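Local structure of alpha-galactosidase (Lactobacillus brevis, 3MI6) at residues Asp158-Pro169 / Gln288-Ser299; Asp128-Val136 / Asp148-Gln157. The protein probably hydrolyses terminal, non-reducing alpha-D-galactose residues of alpha-galactosides. One frame throughout, in Å; residues are numbered along the deposited sequence.

Both interactions lie in the same antiparallel sheet of the N-terminal beta domain, away from the predicted active site. Interaction 2 pairs strands 132-140 and 146-154 of a hairpin. Interaction 1 pairs the next strand, 159-167, with strand 290-301, which comes more than a hundred residues later. Strands 146-154 and 159-167 are neighbours, and Asn150 ND2 of interaction 2 probably bonds to Ser163 OG of interaction 1. Interaction 1 is the more buried and has a polar cluster of Ser163, Gln292 and Thr293 at a break in the middle of the strand pairing. Interaction 2 is partly buried. Its strand pairing is regular, and Asp129, Asp130, His156 and Gln157 form a polar cluster at one end, beside Phe154.

Interaction 1 of 2, residues Asp158-Pro169 / Gln288-Ser299; sequences DVIVKSAKFTNP and QATFQTPEAILS
Thr293 and Gln292 turn their polar ends to strand 159-167 through two different torsions. Thr293 OG1 sits between its own backbone N and carbonyl carbon (chi1 76°) and accepts the N-H of Ala164 at 3.0 Å. Gln292 bends at CG (chi2 63°), which swings its amide back toward Ser163. The two segments are antiparallel neighbours in the large sheet of the N-terminal beta domain. Their register shifts by one residue between Lys162 and Lys165. In this break a threonine hydroxyl takes the place of a backbone carbonyl. The Thr293 N-H returns a nearly straight bond to Ala164 O, 2.8 Å long.

Gln292 NE2 gives a nearly straight bond to a lone pair of Thr293 O, in the plane of its own amide, which probably sets the amide's rotation. Its bond to Ser163 OG is weak. Ser163 OG also meets Asn150 ND2 of the adjacent strand.

Regular pairing holds on both sides of the break: Lys162 and Ala296 exchange two backbone bonds on one side, Phe166 and Phe291 on the other. The two rings touch lightly, CD1 of Phe166 lying 4.2 Å from CD2 of Phe291, and Leu176 packs against both. On the face with Val159, Val161 and Ile297, methyl meets methyl: Val161 CG2 is 3.9 Å from Ile297 CD1. Phe315 of helix 305-319 covers the two valines. Val161 CG1 also packs against the carboxylate of Glu295, 3.6 Å from its CD. That carboxylate pairs with Lys114. A water donates to Glu295 OE2 at 2.8 Å and also bonds to Ser163 OG at 2.7 Å.

Interaction 2 of 2, residues Asp128-Val136 / Asp148-Gln157; sequences DDDAQTLVV and DLNYSIFPHQ
Ala131 CB sits over one face of the Phe154 ring, 4.0 Å from the ring centroid and offset toward the rim, in a CH-pi contact. Farther along, Leu134 and Tyr151 form a hydrogen-bonded antiparallel pair, their CB atoms 4.1 Å apart. Val136 and Leu149 pair in the same way. The arrangement is a beta hairpin. The side chains of Leu134, Tyr151, Val136 and Leu149 share one face of it.

The other face is more mixed. Val135 lies beside Asn150 and points the same way; its CG1 touches Asn150 OD1 at 3.5 Å, and the amide's ND2 bonds to Ser163 of the adjacent strand. Thr133 CG2 packs on Ser152 OG, while Thr133 OG1 is held by the carbonyl of Gly113.

The polar edge is where the strands give way to loops. His156 NE2 donates to Asp130 OD2 at 2.8 Å. The bond is almost straight (176°), lies in the ring plane and uses the anti lone pair of the carboxylate. The carboxylate plane is turned 72° from the ring. Asp129 has CG anti to its backbone N (chi1 -167°), which carries the carboxylate toward Gln157. Gln157 NE2 reaches the syn lone pair of Asp129 OD2 at 3.1 Å. His319 NE2 bonds to the same oxygen. Asp129 OD1 meets the edge of the His156 ring at CD2, 3.1 Å away. With no carboxylate on an alanine at Asp129, the Gln157 amide would probably be freer to turn and His319 NE2 is likely to be left without this partner.

Helix 305-319 lies against this end: Phe315 meets Phe154 edge-to-face and also touches Gln157. Strand 11-15 packs on the Leu134 and Tyr151 face through Leu14. Within the sheet, strand 103-112 flanks 132-140, and strand 159-167 flanks 146-154.

Interaction 1 of 2, residues Asp158-Pro169 / Gln288-Ser299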
loop_
_atom_site.group_PDB
_atom_site.type_symbol
_atom_site.label_atom_id
_atom_site.label_comp_id
_atom_site.label_asym_id
_atom_site.label_seq_id
_atom_site.Cartn_x
_atom_site.Cartn_y
_atom_site.Cartn_z
ATOM N N ASP D 158 19.219 9.469 26.269
ATOM C CA ASP D 158 18.141 8.487 26.203
ATOM C C ASP D 158 18.604 7.081 25.796
ATOM O O ASP D 158 17.811 6.261 25.352
ATOM C CB ASP D 158 17.007 9.009 25.308
ATOM C CG ASP D 158 16.107 10.038 26.036
ATOM O OD1 ASP D 158 15.945 9.912 27.277
ATOM O OD2 ASP D 158 15.551 10.955 25.377
ATOM N N VAL D 159 19.891 6.812 26.006
ATOM C CA VAL D 159 20.507 5.520 25.714
ATOM C C VAL D 159 20.604 4.603 26.932
ATOM O O VAL D 159 21.045 5.019 27.995
ATOM C CB VAL D 159 21.954 5.715 25.240
ATOM C CG1 VAL D 159 22.700 4.383 25.235
ATOM C CG2 VAL D 159 21.992 6.377 23.871
ATOM N N ILE D 160 20.212 3.347 26.766
ATOM C CA ILE D 160 20.491 2.298 27.735
ATOM C C ILE D 160 21.405 1.316 27.042
ATOM O O ILE D 160 21.098 0.894 25.937
ATOM C CB ILE D 160 19.206 1.569 28.112
ATOM C CG1 ILE D 160 18.344 2.460 29.019
ATOM C CG2 ILE D 160 19.519 0.249 28.791
ATOM C CD1 ILE D 160 16.895 2.063 29.106
ATOM N N VAL D 161 22.535 0.978 27.667
ATOM C CA VAL D 161 23.506 0.023 27.107
ATOM C C VAL D 161 23.438 -1.308 27.829
ATOM O O VAL D 161 23.463 -1.339 29.050
ATOM C CB VAL D 161 24.959 0.514 27.263
ATOM C CG1 VAL D 161 25.933 -0.547 26.763
ATOM C CG2 VAL D 161 25.180 1.803 26.530
ATOM N N LYS D 162 23.387 -2.409 27.091
ATOM C CA LYS D 162 23.230 -3.724 27.713
ATOM C C LYS D 162 24.340 -4.683 27.346
ATOM O O LYS D 162 24.911 -4.588 26.263
ATOM C CB LYS D 162 21.878 -4.334 27.336
ATOM C CG LYS D 162 20.684 -3.591 27.919
ATOM C CD LYS D 162 19.381 -4.086 27.343
ATOM C CE LYS D 162 19.171 -5.550 27.598
ATOM N NZ LYS D 162 17.828 -5.919 27.121
ATOM N N SER D 163 24.658 -5.592 28.267
ATOM C CA SER D 163 25.519 -6.734 27.954
ATOM C C SER D 163 25.243 -7.919 28.867
ATOM O O SER D 163 24.357 -7.869 29.719
ATOM C CB SER D 163 27.001 -6.367 28.016
ATOM O OG SER D 163 27.460 -6.285 29.355
ATOM N N ALA D 164 26.012 -8.987 28.680
ATOM C CA ALA D 164 25.918 -10.159 29.533
ATOM C C ALA D 164 27.312 -10.698 29.771
ATOM O O ALA D 164 28.164 -10.633 28.887
ATOM C CB ALA D 164 25.029 -11.219 28.893
ATOM N N LYS D 165 27.549 -11.201 30.979
ATOM C CA LYS D 165 28.822 -11.819 31.343
ATOM C C LYS D 165 28.531 -13.121 32.030
ATOM O O LYS D 165 27.812 -13.146 33.025
ATOM C CB LYS D 165 29.595 -10.931 32.303
ATOM C CG LYS D 165 30.941 -11.483 32.690
ATOM C CD LYS D 165 31.572 -10.628 33.776
ATOM C CE LYS D 165 33.077 -10.492 33.588
ATOM N NZ LYS D 165 33.724 -9.856 34.773
ATOM N N PHE D 166 29.082 -14.202 31.500
ATOM C CA PHE D 166 28.853 -15.539 32.041
ATOM C C PHE D 166 30.029 -15.952 32.918
ATOM O O PHE D 166 31.185 -15.751 32.546
ATOM C CB PHE D 166 28.711 -16.549 30.900
ATOM C CG PHE D 166 27.447 -16.405 30.097
ATOM C CD1 PHE D 166 27.259 -15.331 29.257
ATOM C CD2 PHE D 166 26.456 -17.369 30.157
ATOM C CE1 PHE D 166 26.088 -15.206 28.520
ATOM C CE2 PHE D 166 25.292 -17.243 29.415
ATOM C CZ PHE D 166 25.111 -16.160 28.606
ATOM N N THR D 167 29.736 -16.525 34.083
ATOM C CA THR D 167 30.784 -17.051 34.961
ATOM C C THR D 167 30.547 -18.532 35.243
ATOM O O THR D 167 29.417 -18.953 35.481
ATOM C CB THR D 167 30.872 -16.295 36.314
ATOM O OG1 THR D 167 30.668 -14.884 36.116
ATOM C CG2 THR D 167 32.237 -16.539 36.970
ATOM N N ASN D 168 31.620 -19.319 35.190
ATOM C CA ASN D 168 31.560 -20.730 35.564
ATOM C C ASN D 168 32.336 -20.972 36.851
ATOM O O ASN D 168 33.567 -21.045 36.823
ATOM C CB ASN D 168 32.109 -21.619 34.442
ATOM C CG ASN D 168 31.860 -23.103 34.696
ATOM O OD1 ASN D 168 31.264 -23.478 35.701
ATOM N ND2 ASN D 168 32.320 -23.950 33.779
ATOM N N PRO D 169 31.622 -21.073 37.987
ATOM C CA PRO D 169 32.211 -21.372 39.294
ATOM C C PRO D 169 32.142 -22.866 39.624
ATOM O O PRO D 169 32.736 -23.299 40.612
ATOM C CB PRO D 169 31.313 -20.595 40.271
ATOM C CG PRO D 169 30.181 -20.007 39.434
ATOM C CD PRO D 169 30.200 -20.735 38.127
ATOM N N GLN D 288 36.051 -21.696 36.339
ATOM C CA GLN D 288 36.677 -20.436 36.761
ATOM C C GLN D 288 36.800 -19.453 35.604
ATOM O O GLN D 288 37.424 -18.396 35.737
ATOM C CB GLN D 288 38.060 -20.659 37.413
ATOM C CG GLN D 288 38.089 -21.636 38.589
ATOM C CD GLN D 288 36.959 -21.405 39.587
ATOM O OE1 GLN D 288 36.395 -22.364 40.127
ATOM N NE2 GLN D 288 36.614 -20.137 39.824
ATOM N N ALA D 289 36.206 -19.815 34.468
ATOM C CA ALA D 289 36.293 -19.016 33.251
ATOM C C ALA D 289 35.091 -18.089 33.110
ATOM O O ALA D 289 34.048 -18.289 33.738
ATOM C CB ALA D 289 36.411 -19.918 32.033
ATOM N N THR D 290 35.251 -17.082 32.263
ATOM C CA THR D 290 34.230 -16.072 32.070
ATOM C C THR D 290 34.062 -15.740 30.606
ATOM O O THR D 290 34.995 -15.877 29.809
ATOM C CB THR D 290 34.621 -14.780 32.771
ATOM O OG1 THR D 290 35.975 -14.461 32.434
ATOM C CG2 THR D 290 34.509 -14.940 34.269
ATOM N N PHE D 291 32.866 -15.293 30.251
ATOM C CA PHE D 291 32.610 -14.825 28.895
ATOM C C PHE D 291 31.801 -13.530 28.888
ATOM O O PHE D 291 30.688 -13.486 29.419
ATOM C CB PHE D 291 31.915 -15.903 28.052
ATOM C CG PHE D 291 31.586 -15.447 26.667
ATOM C CD1 PHE D 291 32.559 -15.422 25.690
ATOM C CD2 PHE D 291 30.313 -15.007 26.353
ATOM C CE1 PHE D 291 32.276 -14.976 24.424
ATOM C CE2 PHE D 291 30.020 -14.562 25.087
ATOM C CZ PHE D 291 31.004 -14.551 24.119
ATOM N N GLN D 292 32.373 -12.482 28.293
ATOM C CA GLN D 292 31.714 -11.165 28.164
ATOM C C GLN D 292 31.108 -10.958 26.751
ATOM O O GLN D 292 31.827 -11.080 25.750
ATOM C CB GLN D 292 32.739 -10.055 28.470
ATOM C CG GLN D 292 32.257 -8.620 28.293
ATOM C CD GLN D 292 31.113 -8.263 29.237
ATOM O OE1 GLN D 292 31.285 -8.203 30.459
ATOM N NE2 GLN D 292 29.938 -8.013 28.666
ATOM N N THR D 293 29.811 -10.656 26.650
ATOM C CA THR D 293 29.259 -10.298 25.331
ATOM C C THR D 293 29.648 -8.875 24.940
ATOM O O THR D 293 29.932 -8.045 25.808
ATOM C CB THR D 293 27.729 -10.397 25.243
ATOM O OG1 THR D 293 27.141 -9.282 25.914
ATOM C CG2 THR D 293 27.218 -11.684 25.837
ATOM N N PRO D 294 29.672 -8.585 23.622
ATOM C CA PRO D 294 29.879 -7.202 23.176
ATOM C C PRO D 294 28.660 -6.423 23.620
ATOM O O PRO D 294 27.626 -7.048 23.880
ATOM C CB PRO D 294 29.889 -7.315 21.653
ATOM C CG PRO D 294 30.052 -8.748 21.347
ATOM C CD PRO D 294 29.470 -9.506 22.490
ATOM N N GLU D 295 28.758 -5.102 23.706
ATOM C CA GLU D 295 27.636 -4.298 24.182
ATOM C C GLU D 295 26.560 -4.018 23.127
ATOM O O GLU D 295 26.863 -3.772 21.947
ATOM C CB GLU D 295 28.149 -2.992 24.783
ATOM C CG GLU D 295 28.726 -3.182 26.163
ATOM C CD GLU D 295 29.265 -1.909 26.754
ATOM O OE1 GLU D 295 29.598 -0.975 25.989
ATOM O OE2 GLU D 295 29.358 -1.843 27.997
ATOM N N ALA D 296 25.302 -4.055 23.562
ATOM C CA ALA D 296 24.182 -3.623 22.728
ATOM C C ALA D 296 23.792 -2.204 23.107
ATOM O O ALA D 296 23.640 -1.913 24.282
ATOM C CB ALA D 296 23.000 -4.566 22.913
ATOM N N ILE D 297 23.647 -1.319 22.122
ATOM C CA ILE D 297 23.064 0.024 22.339
ATOM C C ILE D 297 21.555 0.029 22.075
ATOM O O ILE D 297 21.120 -0.368 21.006
ATOM C CB ILE D 297 23.676 1.110 21.411
ATOM C CG1 ILE D 297 25.207 1.038 21.363
ATOM C CG2 ILE D 297 23.219 2.482 21.842
ATOM C CD1 ILE D 297 25.880 1.176 22.703
ATOM N N LEU D 298 20.772 0.473 23.051
ATOM C CA LEU D 298 19.320 0.591 22.910
ATOM C C LEU D 298 18.850 2.038 23.100
ATOM O O LEU D 298 19.469 2.825 23.825
ATOM C CB LEU D 298 18.602 -0.297 23.913
ATOM C CG LEU D 298 18.057 -1.627 23.400
ATOM C CD1 LEU D 298 19.215 -2.505 22.937
ATOM C CD2 LEU D 298 17.269 -2.349 24.478
ATOM N N SER D 299 17.747 2.388 22.445
ATOM C CA SER D 299 17.263 3.763 22.459
ATOM C C SER D 299 15.829 3.884 21.949
ATOM O O SER D 299 15.372 3.093 21.113
ATOM C CB SER D 299 18.189 4.656 21.635
ATOM O OG SER D 299 18.061 5.998 22.040
HETATM O O HOH W 1 28.473 -3.786 29.832
#

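Interaction 2 of 2, residues Asp128-Val136 / Asp148-Gln157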
loop_
_atom_site.group_PDB
_atom_site.type_symbol
_atom_site.label_atom_id
_atom_site.label_comp_id
_atom_site.label_asym_id
_atom_site.label_seq_id
_atom_site.Cartn_x
_atom_site.Cartn_y
_atom_site.Cartn_z
ATOM N N ASP D 128 31.476 12.818 33.543
ATOM C CA ASP D 128 30.580 13.177 34.625
ATOM C C ASP D 128 29.229 13.547 34.027
ATOM O O ASP D 128 28.876 14.720 33.971
ATOM C CB ASP D 128 31.162 14.361 35.393
ATOM C CG ASP D 128 30.573 14.496 36.766
ATOM O OD1 ASP D 128 29.830 13.568 37.171
ATOM O OD2 ASP D 128 30.851 15.518 37.432
ATOM N N ASP D 129 28.490 12.538 33.571
ATOM C CA ASP D 129 27.318 12.753 32.733
ATOM C C ASP D 129 26.173 11.959 33.294
ATOM O O ASP D 129 25.242 11.617 32.585
ATOM C CB ASP D 129 27.608 12.291 31.306
ATOM C CG ASP D 129 26.555 12.754 30.305
ATOM O OD1 ASP D 129 25.867 13.768 30.565
ATOM O OD2 ASP D 129 26.428 12.103 29.244
ATOM N N ASP D 130 26.276 11.627 34.573
ATOM C CA ASP D 130 25.169 11.046 35.327
ATOM C C ASP D 130 24.794 9.614 34.944
ATOM O O ASP D 130 23.678 9.162 35.228
ATOM C CB ASP D 130 23.957 11.985 35.289
ATOM C CG ASP D 130 24.310 13.401 35.754
ATOM O OD1 ASP D 130 25.159 13.544 36.675
ATOM O OD2 ASP D 130 23.755 14.373 35.190
ATOM N N ALA D 131 25.740 8.893 34.341
ATOM C CA ALA D 131 25.509 7.494 33.979
ATOM C C ALA D 131 25.551 6.589 35.197
ATOM O O ALA D 131 26.118 6.936 36.224
ATOM C CB ALA D 131 26.493 7.017 32.923
ATOM N N GLN D 132 24.938 5.422 35.070
ATOM C CA GLN D 132 24.870 4.453 36.149
ATOM C C GLN D 132 24.951 3.050 35.548
ATOM O O GLN D 132 24.453 2.816 34.452
ATOM C CB GLN D 132 23.553 4.603 36.921
ATOM C CG GLN D 132 23.284 5.977 37.526
ATOM C CD GLN D 132 22.102 5.967 38.496
ATOM O OE1 GLN D 132 22.287 5.909 39.708
ATOM N NE2 GLN D 132 20.884 6.013 37.962
ATOM N N THR D 133 25.580 2.114 36.249
ATOM C CA THR D 133 25.590 0.737 35.778
ATOM C C THR D 133 24.910 -0.140 36.812
ATOM O O THR D 133 25.268 -0.112 37.981
ATOM C CB THR D 133 27.021 0.206 35.502
ATOM O OG1 THR D 133 27.762 1.154 34.738
ATOM C CG2 THR D 133 26.973 -1.099 34.735
ATOM N N LEU D 134 23.916 -0.898 36.362
ATOM C CA LEU D 134 23.176 -1.847 37.182
ATOM C C LEU D 134 23.623 -3.236 36.764
ATOM O O LEU D 134 23.599 -3.553 35.577
ATOM C CB LEU D 134 21.677 -1.697 36.921
ATOM C CG LEU D 134 20.742 -2.697 37.612
ATOM C CD1 LEU D 134 20.667 -2.436 39.104
ATOM C CD2 LEU D 134 19.352 -2.677 37.023
ATOM N N VAL D 135 24.051 -4.058 37.720
ATOM C CA VAL D 135 24.460 -5.425 37.416
ATOM C C VAL D 135 23.554 -6.417 38.122
ATOM O O VAL D 135 23.512 -6.458 39.339
ATOM C CB VAL D 135 25.898 -5.715 37.853
ATOM C CG1 VAL D 135 26.303 -7.115 37.413
ATOM C CG2 VAL D 135 26.842 -4.685 37.301
ATOM N N VAL D 136 22.841 -7.231 37.360
ATOM C CA VAL D 136 21.852 -8.116 37.948
ATOM C C VAL D 136 22.272 -9.568 37.791
ATOM O O VAL D 136 22.137 -10.146 36.715
ATOM C CB VAL D 136 20.458 -7.900 37.315
ATOM C CG1 VAL D 136 19.458 -8.883 37.879
ATOM C CG2 VAL D 136 19.992 -6.492 37.557
ATOM N N ASP D 148 25.882 -12.483 34.760
ATOM C CA ASP D 148 25.663 -11.075 35.052
ATOM C C ASP D 148 24.965 -10.374 33.879
ATOM O O ASP D 148 25.451 -10.402 32.743
ATOM C CB ASP D 148 26.980 -10.385 35.401
ATOM C CG ASP D 148 27.530 -10.839 36.745
ATOM O OD1 ASP D 148 26.766 -11.536 37.454
ATOM O OD2 ASP D 148 28.703 -10.507 37.091
ATOM N N LEU D 149 23.808 -9.775 34.160
ATOM C CA LEU D 149 23.100 -8.927 33.201
ATOM C C LEU D 149 23.398 -7.449 33.485
ATOM O O LEU D 149 23.063 -6.918 34.540
ATOM C CB LEU D 149 21.591 -9.185 33.233
ATOM C CG LEU D 149 21.132 -10.534 32.688
ATOM C CD1 LEU D 149 19.630 -10.572 32.443
ATOM C CD2 LEU D 149 21.859 -10.828 31.408
ATOM N N ASN D 150 24.036 -6.790 32.533
ATOM C CA ASN D 150 24.420 -5.408 32.719
ATOM C C ASN D 150 23.487 -4.449 32.006
ATOM O O ASN D 150 22.902 -4.771 30.958
ATOM C CB ASN D 150 25.852 -5.217 32.250
ATOM C CG ASN D 150 26.772 -6.283 32.793
ATOM O OD1 ASN D 150 26.876 -6.464 33.998
ATOM N ND2 ASN D 150 27.428 -7.008 31.905
ATOM N N TYR D 151 23.347 -3.274 32.603
ATOM C CA TYR D 151 22.430 -2.255 32.144
ATOM C C TYR D 151 23.039 -0.955 32.594
ATOM O O TYR D 151 23.007 -0.648 33.775
ATOM C CB TYR D 151 21.101 -2.383 32.871
ATOM C CG TYR D 151 20.277 -3.621 32.586
ATOM C CD1 TYR D 151 20.441 -4.782 33.332
ATOM C CD2 TYR D 151 19.289 -3.612 31.608
ATOM C CE1 TYR D 151 19.661 -5.915 33.090
ATOM C CE2 TYR D 151 18.514 -4.732 31.352
ATOM C CZ TYR D 151 18.694 -5.878 32.097
ATOM O OH TYR D 151 17.913 -6.984 31.839
ATOM N N SER D 152 23.608 -0.186 31.681
ATOM C CA SER D 152 24.051 1.159 32.028
ATOM C C SER D 152 23.112 2.224 31.461
ATOM O O SER D 152 22.889 2.285 30.256
ATOM C CB SER D 152 25.464 1.389 31.526
ATOM O OG SER D 152 26.274 0.291 31.869
ATOM N N ILE D 153 22.555 3.046 32.344
ATOM C CA ILE D 153 21.747 4.189 31.951
ATOM C C ILE D 153 22.615 5.378 31.547
ATOM O O ILE D 153 23.579 5.713 32.221
ATOM C CB ILE D 153 20.798 4.613 33.089
ATOM C CG1 ILE D 153 19.508 3.807 33.024
ATOM C CG2 ILE D 153 20.408 6.076 32.986
ATOM C CD1 ILE D 153 18.321 4.586 33.542
ATOM N N PHE D 154 22.270 6.006 30.431
ATOM C CA PHE D 154 22.901 7.256 30.010
ATOM C C PHE D 154 21.810 8.290 29.778
ATOM O O PHE D 154 21.506 8.641 28.644
ATOM C CB PHE D 154 23.680 7.039 28.727
ATOM C CG PHE D 154 25.033 6.439 28.931
ATOM C CD1 PHE D 154 25.197 5.089 28.963
ATOM C CD2 PHE D 154 26.142 7.238 29.056
ATOM C CE1 PHE D 154 26.427 4.553 29.127
ATOM C CE2 PHE D 154 27.377 6.696 29.218
ATOM C CZ PHE D 154 27.520 5.355 29.255
ATOM N N PRO D 155 21.228 8.796 30.863
ATOM C CA PRO D 155 19.961 9.526 30.850
ATOM C C PRO D 155 19.887 10.650 29.826
ATOM O O PRO D 155 18.813 10.873 29.267
ATOM C CB PRO D 155 19.897 10.118 32.254
ATOM C CG PRO D 155 21.322 10.100 32.739
ATOM C CD PRO D 155 21.886 8.863 32.175
ATOM N N HIS D 156 20.988 11.348 29.572
ATOM C CA HIS D 156 20.891 12.571 28.756
ATOM C C HIS D 156 20.856 12.366 27.222
ATOM O O HIS D 156 20.598 13.304 26.465
ATOM C CB HIS D 156 21.943 13.615 29.182
ATOM C CG HIS D 156 21.919 13.912 30.650
ATOM N ND1 HIS D 156 20.772 14.295 31.313
ATOM C CD2 HIS D 156 22.894 13.855 31.589
ATOM C CE1 HIS D 156 21.041 14.463 32.596
ATOM N NE2 HIS D 156 22.322 14.203 32.787
ATOM N N GLN D 157 21.108 11.143 26.769
ATOM C CA GLN D 157 20.992 10.839 25.357
ATOM C C GLN D 157 19.930 9.759 25.193
ATOM O O GLN D 157 19.768 9.183 24.127
ATOM C CB GLN D 157 22.333 10.387 24.783
ATOM C CG GLN D 157 23.454 11.387 24.924
ATOM C CD GLN D 157 24.132 11.349 26.281
ATOM O OE1 GLN D 157 24.116 10.323 26.960
ATOM N NE2 GLN D 157 24.738 12.472 26.682
#